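Local atomic coordinates of YaeO (Vibrio cholerae serotype O1, PDB entry 6JIE), a protein that inhibits Rho-dependent transcription termination by dissociating the Rho hexamer, and structurally resembles the RNA chaperone Hfq. Residues A[57-60]-A[61-64]. Numbering follows the deposited sequence.
With MG (magnesium ion), chain C.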
loop_
_atom_site.group_PDB
_atom_site.type_symbol
_atom_site.label_atom_id
_atom_site.label_comp_id
_atom_site.label_asym_id
_atom_site.label_seq_id
_atom_site.Cartn_x
_atom_site.Cartn_y
_atom_site.Cartn_z
ATOM N N LEU A 57 11.800 -9.260 5.935
ATOM C CA LEU A 57 13.079 -8.945 5.303
ATOM C C LEU A 57 13.381 -10.075 4.337
ATOM O O LEU A 57 13.774 -11.170 4.761
ATOM C CB LEU A 57 14.209 -8.794 6.317
ATOM C CG LEU A 57 14.071 -7.654 7.315
ATOM C CD1 LEU A 57 15.324 -7.554 8.155
ATOM C CD2 LEU A 57 13.787 -6.348 6.589
ATOM N N LEU A 58 13.205 -9.797 3.052
ATOM C CA LEU A 58 13.303 -10.784 1.988
ATOM C C LEU A 58 14.586 -10.562 1.214
ATOM O O LEU A 58 14.840 -9.456 0.726
ATOM C CB LEU A 58 12.097 -10.688 1.055
ATOM C CG LEU A 58 10.777 -10.955 1.768
ATOM C CD1 LEU A 58 9.583 -10.525 0.907
ATOM C CD2 LEU A 58 10.708 -12.434 2.082
ATOM N N GLU A 59 15.377 -11.619 1.082
ATOM C CA GLU A 59 16.694 -11.509 0.475
ATOM C C GLU A 59 16.573 -11.148 -0.994
ATOM O O GLU A 59 15.925 -11.864 -1.767
ATOM C CB GLU A 59 17.442 -12.825 0.620
ATOM C CG GLU A 59 17.807 -13.199 2.032
ATOM C CD GLU A 59 18.286 -14.630 2.096
ATOM O OE1 GLU A 59 19.439 -14.912 1.689
ATOM O OE2 GLU A 59 17.485 -15.479 2.518
ATOM N N THR A 60 17.236 -10.064 -1.396
ATOM C CA THR A 60 17.145 -9.664 -2.791
ATOM C C THR A 60 17.738 -10.717 -3.717
ATOM O O THR A 60 17.236 -10.883 -4.834
ATOM C CB THR A 60 17.804 -8.299 -3.008
ATOM O OG1 THR A 60 19.206 -8.365 -2.726
ATOM C CG2 THR A 60 17.132 -7.237 -2.131
ATOM N N ASP A 61 18.777 -11.453 -3.268
ATOM C CA ASP A 61 19.326 -12.546 -4.072
ATOM C C ASP A 61 18.319 -13.660 -4.297
ATOM O O ASP A 61 18.537 -14.509 -5.169
ATOM C CB ASP A 61 20.566 -13.177 -3.419
ATOM C CG ASP A 61 21.764 -12.256 -3.394
ATOM O OD1 ASP A 61 22.588 -12.400 -2.460
ATOM O OD2 ASP A 61 21.888 -11.395 -4.291
ATOM N N GLN A 62 17.254 -13.714 -3.503
ATOM C CA GLN A 62 16.247 -14.755 -3.624
ATOM C C GLN A 62 14.998 -14.282 -4.349
ATOM O O GLN A 62 14.025 -15.031 -4.432
ATOM C CB GLN A 62 15.886 -15.297 -2.243
ATOM C CG GLN A 62 17.043 -16.025 -1.592
ATOM C CD GLN A 62 17.474 -17.226 -2.410
ATOM O OE1 GLN A 62 16.643 -17.913 -3.005
ATOM N NE2 GLN A 62 18.777 -17.468 -2.468
ATOM N N LEU A 63 15.000 -13.067 -4.889
ATOM C CA LEU A 63 13.825 -12.581 -5.604
ATOM C C LEU A 63 13.785 -13.175 -7.005
ATOM O O LEU A 63 14.800 -13.200 -7.709
ATOM C CB LEU A 63 13.831 -11.060 -5.694
ATOM C CG LEU A 63 13.580 -10.345 -4.376
ATOM C CD1 LEU A 63 13.942 -8.890 -4.559
ATOM C CD2 LEU A 63 12.126 -10.504 -3.991
ATOM N N SER A 64 12.610 -13.657 -7.403
ATOM C CA SER A 64 12.368 -14.067 -8.781
ATOM C C SER A 64 11.702 -12.971 -9.599
ATOM O O SER A 64 12.060 -12.762 -10.760
ATOM C CB SER A 64 11.502 -15.329 -8.826
ATOM O OG SER A 64 11.273 -15.736 -10.166
HETATM MG MG MG C . 22.903 -14.131 -1.111
HETATM O O HOH W 1 21.195 -13.484 0.230
HETATM O O HOH W 2 21.890 -15.862 -1.787
#
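E59 and D61 meet through a hydrated magnesium ion at the 3-10 turn that joins strand 55-59 to strand 63-68, a short connection in a small β-rich fold resembling that of the RNA chaperone Hfq. The metal is bound directly by OD1 of D61, at 2.2 Å, and by two waters. One of these waters donates a hydrogen bond of 2.7 Å to OE1 of E59. E59 is therefore held in the second shell, through water and not by direct coordination. The two carboxylates stay apart, OE1 of E59 lying 5.8 Å from OD1 of D61, and the cation probably offsets the repulsion between them. Q62 runs alongside E59, pointing the same way, with its CG 3.9 Å from E59 CB. That CG lies anti to the Q62 carbonyl carbon (chi1 -66°), which sets it beside E59. The amide and carboxylate planes are inclined by 51°, not stacked flat. Two successive i to i+3 backbone bonds form the turn. Q62 N donates to E59 O at 2.9 Å. L63 N donates to T60 O at 3.1 Å. NZ of K81, the C-terminal residue, bonds to T60 O and L63 O, while NZ of K25, just after strand 19-24, bonds to D61 O. On the buried side L63 packs against M24 and F80, and its CD1 reaches back to within 3.7 Å of T60 CA.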